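Local coordinates for protein myosin-I heavy chain (Dictyostelium discoideum, PDB 5EJY) that acts as an actin-based ATPase motor in early phagocytosis and adhesion, and is represented here by the first MyTH4-FERM unit of its tail, at residues L2-N7 / Y149-I154; V189-S194 / I217-T222; V288-L293 / Y315-N320; S325-D330 / N426-L431. All coordinates share one frame; numbering follows the deposited sequence.

Contact 1: L2-N7 / Y149-I154; sequences LPQILN and YLKTTI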
loop_
_atom_site.group_PDB
_atom_site.type_symbol
_atom_site.label_atom_id
_atom_site.label_comp_id
_atom_site.label_asym_id
_atom_site.label_seq_id
_atom_site.Cartn_x
_atom_site.Cartn_y
_atom_site.Cartn_z
ATOM N N LEU A 2 -1.482 8.004 21.377
ATOM C CA LEU A 2 -2.839 8.017 20.836
ATOM C C LEU A 2 -3.898 8.256 21.914
ATOM O O LEU A 2 -3.764 7.781 23.033
ATOM C CB LEU A 2 -3.133 6.706 20.105
ATOM C CG LEU A 2 -2.258 6.400 18.890
ATOM C CD1 LEU A 2 -2.728 5.113 18.210
ATOM C CD2 LEU A 2 -2.309 7.570 17.913
ATOM N N PRO A 3 -4.965 8.984 21.561
ATOM C CA PRO A 3 -6.097 9.237 22.458
ATOM C C PRO A 3 -6.795 7.944 22.875
ATOM O O PRO A 3 -7.009 7.055 22.049
ATOM C CB PRO A 3 -7.038 10.091 21.600
ATOM C CG PRO A 3 -6.640 9.820 20.194
ATOM C CD PRO A 3 -5.161 9.599 20.240
ATOM N N GLN A 4 -7.137 7.838 24.155
ATOM C CA GLN A 4 -7.848 6.676 24.653
ATOM C C GLN A 4 -9.201 6.552 23.965
ATOM O O GLN A 4 -9.820 7.550 23.593
ATOM C CB GLN A 4 -8.039 6.778 26.170
ATOM C CG GLN A 4 -6.742 6.759 26.949
ATOM C CD GLN A 4 -6.036 5.428 26.857
ATOM O OE1 GLN A 4 -6.671 4.375 26.911
ATOM N NE2 GLN A 4 -4.719 5.462 26.707
ATOM N N ILE A 5 -9.649 5.318 23.778
ATOM C CA ILE A 5 -10.990 5.074 23.271
ATOM C C ILE A 5 -11.941 5.284 24.448
ATOM O O ILE A 5 -13.080 5.723 24.281
ATOM C CB ILE A 5 -11.129 3.634 22.736
ATOM C CG1 ILE A 5 -10.177 3.411 21.555
ATOM C CG2 ILE A 5 -12.558 3.361 22.300
ATOM C CD1 ILE A 5 -9.735 1.967 21.402
ATOM N N LEU A 6 -11.434 4.973 25.635
ATOM C CA LEU A 6 -12.196 5.081 26.873
ATOM C C LEU A 6 -11.252 5.403 28.023
ATOM O O LEU A 6 -10.212 4.758 28.174
ATOM C CB LEU A 6 -12.895 3.754 27.165
ATOM C CG LEU A 6 -14.014 3.816 28.199
ATOM C CD1 LEU A 6 -15.102 4.730 27.670
ATOM C CD2 LEU A 6 -14.562 2.438 28.464
ATOM N N ASN A 7 -11.606 6.391 28.837
ATOM C CA ASN A 7 -10.834 6.690 30.047
ATOM C C ASN A 7 -10.968 5.604 31.116
ATOM O O ASN A 7 -12.002 4.942 31.208
ATOM C CB ASN A 7 -11.263 8.033 30.634
ATOM C CG ASN A 7 -11.013 9.184 29.690
ATOM O OD1 ASN A 7 -9.990 9.231 29.003
ATOM N ND2 ASN A 7 -11.955 10.121 29.643
ATOM N N TYR A 149 -14.025 -3.690 28.356
ATOM C CA TYR A 149 -13.659 -5.086 28.507
ATOM C C TYR A 149 -12.160 -5.301 28.269
ATOM O O TYR A 149 -11.507 -6.045 29.005
ATOM C CB TYR A 149 -14.494 -5.944 27.553
ATOM C CG TYR A 149 -14.258 -7.422 27.710
ATOM C CD1 TYR A 149 -14.675 -8.089 28.857
ATOM C CD2 TYR A 149 -13.631 -8.153 26.717
ATOM C CE1 TYR A 149 -14.471 -9.443 29.007
ATOM C CE2 TYR A 149 -13.418 -9.505 26.851
ATOM C CZ TYR A 149 -13.843 -10.147 28.011
ATOM O OH TYR A 149 -13.638 -11.489 28.176
ATOM N N LEU A 150 -11.621 -4.642 27.241
ATOM C CA LEU A 150 -10.192 -4.722 26.936
ATOM C C LEU A 150 -9.342 -4.181 28.093
ATOM O O LEU A 150 -8.400 -4.815 28.530
ATOM C CB LEU A 150 -9.871 -3.914 25.665
ATOM C CG LEU A 150 -10.343 -4.494 24.328
ATOM C CD1 LEU A 150 -9.963 -3.565 23.178
ATOM C CD2 LEU A 150 -9.736 -5.867 24.128
ATOM N N LYS A 151 -9.662 -2.980 28.544
ATOM C CA LYS A 151 -8.835 -2.324 29.549
ATOM C C LYS A 151 -8.884 -3.093 30.865
ATOM O O LYS A 151 -7.856 -3.287 31.525
ATOM C CB LYS A 151 -9.270 -0.871 29.738
ATOM C CG LYS A 151 -9.186 -0.047 28.475
ATOM C CD LYS A 151 -9.206 1.446 28.750
ATOM C CE LYS A 151 -7.837 1.942 29.202
ATOM N NZ LYS A 151 -7.827 3.430 29.350
ATOM N N THR A 152 -10.073 -3.550 31.242
ATOM C CA THR A 152 -10.190 -4.383 32.439
ATOM C C THR A 152 -9.293 -5.603 32.306
ATOM O O THR A 152 -8.607 -6.005 33.254
ATOM C CB THR A 152 -11.637 -4.847 32.679
ATOM O OG1 THR A 152 -12.468 -3.706 32.926
ATOM C CG2 THR A 152 -11.704 -5.789 33.876
ATOM N N THR A 153 -9.285 -6.200 31.121
ATOM C CA THR A 153 -8.461 -7.382 30.901
ATOM C C THR A 153 -6.972 -7.047 31.017
ATOM O O THR A 153 -6.193 -7.813 31.592
ATOM C CB THR A 153 -8.727 -7.990 29.526
ATOM O OG1 THR A 153 -10.094 -8.420 29.454
ATOM C CG2 THR A 153 -7.812 -9.169 29.286
ATOM N N ILE A 154 -6.589 -5.898 30.466
ATOM C CA ILE A 154 -5.198 -5.461 30.488
ATOM C C ILE A 154 -4.734 -5.089 31.906
ATOM O O ILE A 154 -3.591 -5.337 32.289
ATOM C CB ILE A 154 -4.988 -4.238 29.573
ATOM C CG1 ILE A 154 -5.226 -4.609 28.094
ATOM C CG2 ILE A 154 -3.581 -3.677 29.763
ATOM C CD1 ILE A 154 -5.484 -3.398 27.192
#
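The side-chain amide of Gln4 receives the ammonium group of Lys151 from above its plane: NZ lies 2.9 Å from OE1, 54° out of the carbonyl plane and not on a lone pair. A second flat group, the ring of Tyr149, has Thr153 OG1 over the centre of one face, 4.3 Å above the plane, while Tyr149 OH is hydrogen-bonded to Ser113 OG. The same Thr153 OG1 donates to Tyr149 O at 2.8 Å, from the face of that carbonyl opposite to the one used by Thr153 N. The irregular 2-7 segment meets residues 149-154 mainly through one long side chain, that of Lys151. It turns at its third torsion (chi3 79°), and NZ also donates to Leu6 O at 3.0 Å, nearly in line with the C=O bond. Asp8 adds a salt bridge to the same nitrogen, and Tyr171, on helix 161-180, is hydrogen-bonded to Gln4 OE1. Leu6 and Ile5 point toward the helix and pack on its earlier turns. One buried lysine of the MyTH4 helical bundle is thus gripped by an amide oxygen, a backbone carbonyl and a carboxylate, an arrangement likely to compensate its charge while tying down the N-terminal segment.

Contact 2: V189-S194 / I217-T222; sequences VTELES and IDSATT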
loop_
_atom_site.group_PDB
_atom_site.type_symbol
_atom_site.label_atom_id
_atom_site.label_comp_id
_atom_site.label_asym_id
_atom_site.label_seq_id
_atom_site.Cartn_x
_atom_site.Cartn_y
_atom_site.Cartn_z
ATOM N N VAL A 189 -2.908 -14.157 4.942
ATOM C CA VAL A 189 -2.314 -15.105 5.885
ATOM C C VAL A 189 -1.035 -14.574 6.543
ATOM O O VAL A 189 -0.793 -14.796 7.729
ATOM C CB VAL A 189 -2.012 -16.461 5.218
ATOM C CG1 VAL A 189 -1.210 -17.354 6.179
ATOM C CG2 VAL A 189 -3.301 -17.134 4.799
ATOM N N THR A 190 -0.206 -13.874 5.780
ATOM C CA THR A 190 1.038 -13.356 6.344
ATOM C C THR A 190 0.762 -12.361 7.470
ATOM O O THR A 190 1.439 -12.362 8.502
ATOM C CB THR A 190 1.910 -12.683 5.283
ATOM O OG1 THR A 190 2.128 -13.597 4.209
ATOM C CG2 THR A 190 3.251 -12.301 5.882
ATOM N N GLU A 191 -0.234 -11.509 7.270
ATOM C CA GLU A 191 -0.593 -10.543 8.300
ATOM C C GLU A 191 -1.190 -11.228 9.534
ATOM O O GLU A 191 -0.856 -10.882 10.670
ATOM C CB GLU A 191 -1.562 -9.496 7.727
ATOM C CG GLU A 191 -2.002 -8.435 8.738
ATOM C CD GLU A 191 -3.064 -7.496 8.176
ATOM O OE1 GLU A 191 -3.337 -7.533 6.946
ATOM O OE2 GLU A 191 -3.627 -6.706 8.958
ATOM N N LEU A 192 -2.074 -12.197 9.312
ATOM C CA LEU A 192 -2.696 -12.922 10.422
ATOM C C LEU A 192 -1.661 -13.640 11.276
ATOM O O LEU A 192 -1.782 -13.691 12.500
ATOM C CB LEU A 192 -3.745 -13.924 9.911
ATOM C CG LEU A 192 -5.016 -13.315 9.313
ATOM C CD1 LEU A 192 -5.828 -14.375 8.611
ATOM C CD2 LEU A 192 -5.845 -12.644 10.407
ATOM N N GLU A 193 -0.641 -14.195 10.630
ATOM C CA GLU A 193 0.451 -14.843 11.363
ATOM C C GLU A 193 1.140 -13.880 12.324
ATOM O O GLU A 193 1.370 -14.214 13.487
ATOM C CB GLU A 193 1.445 -15.488 10.390
ATOM C CG GLU A 193 0.854 -16.700 9.684
ATOM C CD GLU A 193 1.752 -17.280 8.604
ATOM O OE1 GLU A 193 2.442 -16.502 7.904
ATOM O OE2 GLU A 193 1.757 -18.522 8.450
ATOM N N SER A 194 1.452 -12.681 11.846
ATOM C CA SER A 194 2.016 -11.631 12.695
ATOM C C SER A 194 1.072 -11.199 13.818
ATOM O O SER A 194 1.478 -11.078 14.976
ATOM C CB SER A 194 2.388 -10.408 11.850
ATOM O OG SER A 194 3.449 -10.711 10.963
ATOM N N ILE A 217 5.785 -2.942 10.097
ATOM C CA ILE A 217 4.541 -2.182 10.131
ATOM C C ILE A 217 3.436 -2.909 10.895
ATOM O O ILE A 217 3.596 -4.068 11.311
ATOM C CB ILE A 217 4.024 -1.863 8.683
ATOM C CG1 ILE A 217 3.594 -3.135 7.948
ATOM C CG2 ILE A 217 5.108 -1.152 7.863
ATOM C CD1 ILE A 217 2.975 -2.846 6.550
ATOM N N ASP A 218 2.310 -2.224 11.079
ATOM C CA ASP A 218 1.131 -2.883 11.623
ATOM C C ASP A 218 -0.047 -2.807 10.668
ATOM O O ASP A 218 0.063 -2.228 9.564
ATOM C CB ASP A 218 0.792 -2.424 13.066
ATOM C CG ASP A 218 0.247 -1.002 13.150
ATOM O OD1 ASP A 218 -0.193 -0.422 12.136
ATOM O OD2 ASP A 218 0.244 -0.450 14.279
ATOM N N SER A 219 -1.163 -3.419 11.063
ATOM C CA SER A 219 -2.321 -3.509 10.165
ATOM C C SER A 219 -2.832 -2.153 9.686
ATOM O O SER A 219 -3.406 -2.053 8.595
ATOM C CB SER A 219 -3.468 -4.244 10.872
ATOM O OG SER A 219 -3.030 -5.535 11.267
ATOM N N ALA A 220 -2.644 -1.123 10.505
ATOM C CA ALA A 220 -3.183 0.214 10.209
ATOM C C ALA A 220 -2.186 1.136 9.510
ATOM O O ALA A 220 -2.514 2.283 9.212
ATOM C CB ALA A 220 -3.673 0.875 11.483
ATOM N N THR A 221 -0.985 0.641 9.234
ATOM C CA THR A 221 0.074 1.477 8.664
ATOM C C THR A 221 -0.273 1.966 7.258
ATOM O O THR A 221 -0.609 1.172 6.380
ATOM C CB THR A 221 1.428 0.741 8.645
ATOM O OG1 THR A 221 1.859 0.532 9.996
ATOM C CG2 THR A 221 2.492 1.581 7.903
ATOM N N THR A 222 -0.212 3.277 7.056
ATOM C CA THR A 222 -0.589 3.849 5.769
ATOM C C THR A 222 0.593 4.029 4.835
ATOM O O THR A 222 1.744 3.921 5.242
ATOM C CB THR A 222 -1.252 5.219 5.946
ATOM O OG1 THR A 222 -0.329 6.090 6.603
ATOM C CG2 THR A 222 -2.526 5.084 6.784
#
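Glu191 OE2 is gripped by two groups: Ser219 OG, which donates to it at 2.7 Å, and Arg183 NH1, which forms a salt bridge. The pair joins helix 189-196 of the MyTH4 part to the type I beta turn of Asp218 to Thr221 in the ubiquitin-like first lobe of the FERM domain, where the turn follows the hairpin of strands 201-207 and 212-217 and leads into helix 223-233. Glu191 sends CG anti to its own amide nitrogen (chi1 180°) and runs on extended, which carries the carboxylate straight out to the turn. Ser219 meets OE2 on the anti side, 18° out of the carboxylate plane. Both residues are buried, and the bond pairs the Ser219 hydroxyl with a carboxylate that Arg183 probably neutralises in part; putting a leucine in place of Glu191 would probably leave the Ser219 hydroxyl without its acceptor and the Arg183 charge without this carboxylate. Two more bonds tie the turn to helix 161-180: a salt bridge from Asp218 OD2 to Arg176 and a hydrogen bond from Asn180 ND2 to Ala220 O. The turn is closed by Thr221 N bonding to Asp218 O at 3.1 Å. Inside it, Ala220 N makes a weak bond to Asp218 OD1, and the Thr221 hydroxyl turns back to accept Asp218 N at 3.0 Å, with a nearly straight N-H...O angle of 165°.

Contact 3: V288-L293 / Y315-N320; sequences VFKKKL and YHQLFN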
loop_
_atom_site.group_PDB
_atom_site.type_symbol
_atom_site.label_atom_id
_atom_site.label_comp_id
_atom_site.label_asym_id
_atom_site.label_seq_id
_atom_site.Cartn_x
_atom_site.Cartn_y
_atom_site.Cartn_z
ATOM N N VAL A 288 7.565 -0.499 -4.343
ATOM C CA VAL A 288 8.690 0.304 -4.805
ATOM C C VAL A 288 8.598 1.727 -4.259
ATOM O O VAL A 288 7.521 2.341 -4.271
ATOM C CB VAL A 288 8.738 0.363 -6.352
ATOM C CG1 VAL A 288 10.011 1.059 -6.813
ATOM C CG2 VAL A 288 8.660 -1.047 -6.940
ATOM N N PHE A 289 9.733 2.233 -3.781
ATOM C CA PHE A 289 9.850 3.584 -3.224
ATOM C C PHE A 289 10.366 4.516 -4.333
ATOM O O PHE A 289 11.533 4.427 -4.712
ATOM C CB PHE A 289 10.843 3.517 -2.052
ATOM C CG PHE A 289 10.979 4.789 -1.243
ATOM C CD1 PHE A 289 9.869 5.484 -0.786
ATOM C CD2 PHE A 289 12.238 5.245 -0.882
ATOM C CE1 PHE A 289 10.015 6.639 0.002
ATOM C CE2 PHE A 289 12.397 6.395 -0.085
ATOM C CZ PHE A 289 11.286 7.089 0.351
ATOM N N LYS A 290 9.496 5.377 -4.871
ATOM C CA LYS A 290 9.826 6.197 -6.039
ATOM C C LYS A 290 9.464 7.646 -5.803
ATOM O O LYS A 290 8.620 7.942 -4.965
ATOM C CB LYS A 290 8.979 5.773 -7.258
ATOM C CG LYS A 290 9.238 4.409 -7.826
ATOM C CD LYS A 290 8.445 4.294 -9.131
ATOM C CE LYS A 290 8.432 5.652 -9.855
ATOM N NZ LYS A 290 7.649 5.688 -11.141
ATOM N N LYS A 291 10.007 8.540 -6.630
ATOM C CA LYS A 291 9.656 9.948 -6.511
ATOM C C LYS A 291 8.433 10.257 -7.349
ATOM O O LYS A 291 8.452 10.083 -8.572
ATOM C CB LYS A 291 10.807 10.868 -6.919
ATOM C CG LYS A 291 10.506 12.330 -6.612
ATOM C CD LYS A 291 11.743 13.210 -6.747
ATOM C CE LYS A 291 11.416 14.646 -6.389
ATOM N NZ LYS A 291 12.642 15.483 -6.262
ATOM N N LYS A 292 7.382 10.724 -6.686
ATOM C CA LYS A 292 6.105 10.974 -7.354
ATOM C C LYS A 292 5.934 12.448 -7.712
ATOM O O LYS A 292 5.465 12.798 -8.807
ATOM C CB LYS A 292 4.950 10.551 -6.434
ATOM C CG LYS A 292 3.537 10.780 -7.023
ATOM C CD LYS A 292 2.473 10.240 -6.055
ATOM C CE LYS A 292 1.049 10.495 -6.562
ATOM N NZ LYS A 292 0.079 9.971 -5.546
ATOM N N LEU A 293 6.289 13.312 -6.767
ATOM C CA LEU A 293 5.971 14.738 -6.874
ATOM C C LEU A 293 7.243 15.571 -6.926
ATOM O O LEU A 293 8.192 15.315 -6.185
ATOM C CB LEU A 293 5.106 15.166 -5.685
ATOM C CG LEU A 293 3.707 14.539 -5.661
ATOM C CD1 LEU A 293 3.125 14.526 -4.262
ATOM C CD2 LEU A 293 2.790 15.287 -6.625
ATOM N N TYR A 315 17.776 9.957 -10.015
ATOM C CA TYR A 315 18.521 9.706 -11.253
ATOM C C TYR A 315 18.339 8.273 -11.732
ATOM O O TYR A 315 18.230 8.029 -12.929
ATOM C CB TYR A 315 20.020 9.992 -11.100
ATOM C CG TYR A 315 20.357 11.395 -10.671
ATOM C CD1 TYR A 315 19.560 12.466 -11.030
ATOM C CD2 TYR A 315 21.477 11.644 -9.872
ATOM C CE1 TYR A 315 19.872 13.754 -10.621
ATOM C CE2 TYR A 315 21.796 12.921 -9.468
ATOM C CZ TYR A 315 20.992 13.972 -9.844
ATOM O OH TYR A 315 21.313 15.247 -9.430
ATOM N N HIS A 316 18.319 7.316 -10.808
ATOM C CA HIS A 316 18.101 5.920 -11.189
ATOM C C HIS A 316 16.725 5.741 -11.810
ATOM O O HIS A 316 16.559 5.002 -12.781
ATOM C CB HIS A 316 18.226 4.991 -9.977
ATOM C CG HIS A 316 19.607 4.921 -9.411
ATOM N ND1 HIS A 316 19.990 5.626 -8.292
ATOM C CD2 HIS A 316 20.699 4.231 -9.813
ATOM C CE1 HIS A 316 21.257 5.372 -8.025
ATOM N NE2 HIS A 316 21.710 4.524 -8.931
ATOM N N GLN A 317 15.739 6.402 -11.216
ATOM C CA GLN A 317 14.355 6.352 -11.697
ATOM C C GLN A 317 14.224 6.949 -13.098
ATOM O O GLN A 317 13.629 6.343 -13.983
ATOM C CB GLN A 317 13.458 7.110 -10.721
ATOM C CG GLN A 317 12.063 7.443 -11.221
ATOM C CD GLN A 317 11.240 8.146 -10.153
ATOM O OE1 GLN A 317 11.432 7.903 -8.965
ATOM N NE2 GLN A 317 10.348 9.040 -10.568
ATOM N N LEU A 318 14.762 8.147 -13.279
ATOM C CA LEU A 318 14.708 8.828 -14.573
ATOM C C LEU A 318 15.437 8.048 -15.660
ATOM O O LEU A 318 14.933 7.904 -16.774
ATOM C CB LEU A 318 15.287 10.230 -14.449
ATOM C CG LEU A 318 15.313 11.097 -15.714
ATOM C CD1 LEU A 318 13.929 11.199 -16.363
ATOM C CD2 LEU A 318 15.829 12.464 -15.328
ATOM N N PHE A 319 16.627 7.550 -15.341
ATOM C CA PHE A 319 17.377 6.716 -16.268
ATOM C C PHE A 319 16.514 5.554 -16.728
ATOM O O PHE A 319 16.405 5.280 -17.923
ATOM C CB PHE A 319 18.638 6.177 -15.586
ATOM C CG PHE A 319 19.489 5.302 -16.471
ATOM C CD1 PHE A 319 20.656 5.798 -17.038
ATOM C CD2 PHE A 319 19.132 3.985 -16.718
ATOM C CE1 PHE A 319 21.449 4.994 -17.837
ATOM C CE2 PHE A 319 19.913 3.174 -17.522
ATOM C CZ PHE A 319 21.075 3.680 -18.086
ATOM N N ASN A 320 15.899 4.862 -15.772
ATOM C CA ASN A 320 15.047 3.726 -16.104
ATOM C C ASN A 320 13.820 4.122 -16.920
ATOM O O ASN A 320 13.414 3.395 -17.825
ATOM C CB ASN A 320 14.626 2.970 -14.845
ATOM C CG ASN A 320 15.794 2.286 -14.171
ATOM O OD1 ASN A 320 16.769 1.916 -14.830
ATOM N ND2 ASN A 320 15.706 2.112 -12.853
#
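Lys290 and Gln317 bring their backbones closest, with 7.2 Å between the two CA atoms, where the last residues of strand 285-291 pass helix 304-322. One side chain spans the gap: Gln317, with CG anti to its backbone nitrogen (chi1 166°) and the chain extended beyond, presents its amide to the backbone of Lys291. OE1 accepts Lys291 N at 2.8 Å, and NE2 donates to Lys291 O at 2.9 Å. Both bonds lie in the plane of the accepting carbonyl, on a lone pair, so the paired grip fixes the rotation of the amide. Lys290 crosses Gln317 at about a right angle, its CE 3.8 Å from the amide carbon CD, and ends in a salt bridge with Glu255. Lys291 touches OE1 through CB at 3.7 Å, while the rest of its chain leads away. Shortening Gln317 to an alanine would probably leave Lys291 N and O without these partners and open a gap between helix and strand. The backbone of Phe289, two residues earlier, is hydrogen-bonded to that of Thr206 in strand 201-207; at Lys291 the glutamine amide takes over like a neighbouring strand, joining the ubiquitin-like first lobe of the FERM domain to its helical central lobe.

Contact 4: S325-D330 / N426-L431; sequences SNYCKD and NFVLAL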
loop_
_atom_site.group_PDB
_atom_site.type_symbol
_atom_site.label_atom_id
_atom_site.label_comp_id
_atom_site.label_asym_id
_atom_site.label_seq_id
_atom_site.Cartn_x
_atom_site.Cartn_y
_atom_site.Cartn_z
ATOM N N SER A 325 10.193 2.564 -23.612
ATOM C CA SER A 325 9.750 3.070 -24.919
ATOM C C SER A 325 8.498 3.961 -24.843
ATOM O O SER A 325 8.270 4.786 -25.725
ATOM C CB SER A 325 9.556 1.933 -25.938
ATOM O OG SER A 325 8.582 1.003 -25.502
ATOM N N ASN A 326 7.698 3.808 -23.791
ATOM C CA ASN A 326 6.522 4.666 -23.617
ATOM C C ASN A 326 6.903 6.109 -23.344
ATOM O O ASN A 326 6.083 7.011 -23.508
ATOM C CB ASN A 326 5.634 4.169 -22.469
ATOM C CG ASN A 326 4.858 2.922 -22.825
ATOM O OD1 ASN A 326 4.470 2.724 -23.975
ATOM N ND2 ASN A 326 4.621 2.072 -21.834
ATOM N N TYR A 327 8.143 6.322 -22.904
ATOM C CA TYR A 327 8.615 7.656 -22.545
ATOM C C TYR A 327 9.696 8.176 -23.497
ATOM O O TYR A 327 9.805 9.378 -23.723
ATOM C CB TYR A 327 9.173 7.649 -21.110
ATOM C CG TYR A 327 8.138 7.408 -20.028
ATOM C CD1 TYR A 327 6.939 8.106 -20.016
ATOM C CD2 TYR A 327 8.372 6.482 -19.006
ATOM C CE1 TYR A 327 5.992 7.895 -19.008
ATOM C CE2 TYR A 327 7.433 6.261 -18.004
ATOM C CZ TYR A 327 6.248 6.971 -18.012
ATOM O OH TYR A 327 5.318 6.757 -17.024
ATOM N N CYS A 328 10.508 7.273 -24.033
ATOM C CA CYS A 328 11.636 7.667 -24.877
ATOM C C CYS A 328 11.917 6.620 -25.949
ATOM O O CYS A 328 12.018 5.428 -25.651
ATOM C CB CYS A 328 12.888 7.882 -24.014
ATOM S SG CYS A 328 14.394 8.325 -24.932
ATOM N N LYS A 329 12.042 7.064 -27.199
ATOM C CA LYS A 329 12.315 6.152 -28.304
ATOM C C LYS A 329 13.635 6.507 -29.005
ATOM O O LYS A 329 14.009 5.891 -30.005
ATOM C CB LYS A 329 11.152 6.166 -29.307
ATOM C CG LYS A 329 9.773 5.898 -28.693
ATOM C CD LYS A 329 8.665 5.889 -29.745
ATOM C CE LYS A 329 7.277 5.800 -29.115
ATOM N NZ LYS A 329 7.127 4.615 -28.209
ATOM N N ASP A 330 14.335 7.503 -28.472
ATOM C CA ASP A 330 15.569 7.991 -29.075
ATOM C C ASP A 330 16.765 7.103 -28.721
ATOM O O ASP A 330 17.321 7.196 -27.618
ATOM C CB ASP A 330 15.824 9.430 -28.626
ATOM C CG ASP A 330 17.114 9.995 -29.184
ATOM O OD1 ASP A 330 17.966 9.211 -29.647
ATOM O OD2 ASP A 330 17.282 11.230 -29.145
ATOM N N ASN A 426 -1.180 8.349 -28.876
ATOM C CA ASN A 426 -0.367 7.995 -27.724
ATOM C C ASN A 426 0.500 9.173 -27.333
ATOM O O ASN A 426 1.215 9.735 -28.161
ATOM C CB ASN A 426 0.496 6.767 -28.022
ATOM C CG ASN A 426 -0.324 5.581 -28.481
ATOM O OD1 ASN A 426 -0.840 4.809 -27.669
ATOM N ND2 ASN A 426 -0.453 5.430 -29.793
ATOM N N PHE A 427 0.423 9.564 -26.067
ATOM C CA PHE A 427 1.206 10.686 -25.594
ATOM C C PHE A 427 1.567 10.464 -24.121
ATOM O O PHE A 427 1.156 9.475 -23.508
ATOM C CB PHE A 427 0.422 11.989 -25.760
ATOM C CG PHE A 427 -0.918 11.989 -25.063
ATOM C CD1 PHE A 427 -2.021 11.391 -25.653
ATOM C CD2 PHE A 427 -1.070 12.578 -23.816
ATOM C CE1 PHE A 427 -3.256 11.383 -25.013
ATOM C CE2 PHE A 427 -2.293 12.574 -23.163
ATOM C CZ PHE A 427 -3.397 11.975 -23.765
ATOM N N VAL A 428 2.332 11.392 -23.574
ATOM C CA VAL A 428 2.735 11.324 -22.170
ATOM C C VAL A 428 2.215 12.600 -21.535
ATOM O O VAL A 428 2.283 13.674 -22.140
ATOM C CB VAL A 428 4.267 11.257 -22.050
ATOM C CG1 VAL A 428 4.733 11.578 -20.621
ATOM C CG2 VAL A 428 4.782 9.884 -22.496
ATOM N N LEU A 429 1.633 12.490 -20.351
ATOM C CA LEU A 429 1.399 13.682 -19.551
ATOM C C LEU A 429 2.582 13.830 -18.607
ATOM O O LEU A 429 2.893 12.921 -17.831
ATOM C CB LEU A 429 0.088 13.599 -18.776
ATOM C CG LEU A 429 -1.177 13.663 -19.635
ATOM C CD1 LEU A 429 -2.438 13.691 -18.778
ATOM C CD2 LEU A 429 -1.125 14.902 -20.541
ATOM N N ALA A 430 3.270 14.958 -18.707
ATOM C CA ALA A 430 4.390 15.245 -17.827
ATOM C C ALA A 430 3.971 16.390 -16.918
ATOM O O ALA A 430 3.837 17.529 -17.374
ATOM C CB ALA A 430 5.620 15.617 -18.651
ATOM N N LEU A 431 3.719 16.090 -15.644
ATOM C CA LEU A 431 3.215 17.109 -14.722
ATOM C C LEU A 431 4.316 17.663 -13.810
ATOM O O LEU A 431 5.113 16.915 -13.235
ATOM C CB LEU A 431 2.036 16.588 -13.883
ATOM C CG LEU A 431 0.738 16.210 -14.612
ATOM C CD1 LEU A 431 0.912 14.873 -15.307
ATOM C CD2 LEU A 431 -0.437 16.164 -13.651
#
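Tyr327 and Val428 make the apolar part of a junction between two FERM lobes: the loop between helices 304-322 and 331-346 of the helical central lobe, and strand 426-432 in the antiparallel sheet of the third lobe. Val428 points toward the loop and sets CG2 at the edge of the tyrosine ring, near its plane and 3.7 Å from CD1; CG1 is farther, at 4.2 Å from the same atom. The two side chains cross at about a right angle. Leu411 and Val413 of the adjoining strand 410-415, with Leu406, also touch the Tyr327 side chain. Polar meets apolar where Asn326 O comes to 3.3 Å from Val428 CG2. No hydrogen bond joins the two segments; the strand spends its backbone groups on strands 410-415 and 435-440. Hydrogen bonds lie instead within the loop and at the start of the next helix. Asp330 N makes a weak bond to Cys328 SG at 3.6 Å, and Asp330, as N-cap of the next helix, bonds to Tyr333 N. Lys329 folds back at its end (chi4 -56°) to bond to the carbonyl of Ser325, its NZ 2.7 Å from O and 46° above the carbonyl plane.

Overall arrangement
Contact 2 is the buried one and lies nearest the centre of the chain, joining the MyTH4 helices to the FERM domain; the other three are only partly buried. Contact 1 sits in the MyTH4 part, about 54 Å from contact 4 between centres and on the opposite side of the chain's centre. Contacts 3 and 4, about 15 Å apart between centres, use consecutive pieces of the central FERM lobe: helix 304-322 meets the first lobe in contact 3, and the loop after it meets the third in contact 4. Chemistry changes along this row: hydrogen bonds with one charged partner in contacts 1 and 2, a lysine then a glutamate; a neutral amide on a strand backbone in contact 3; apolar packing in contact 4.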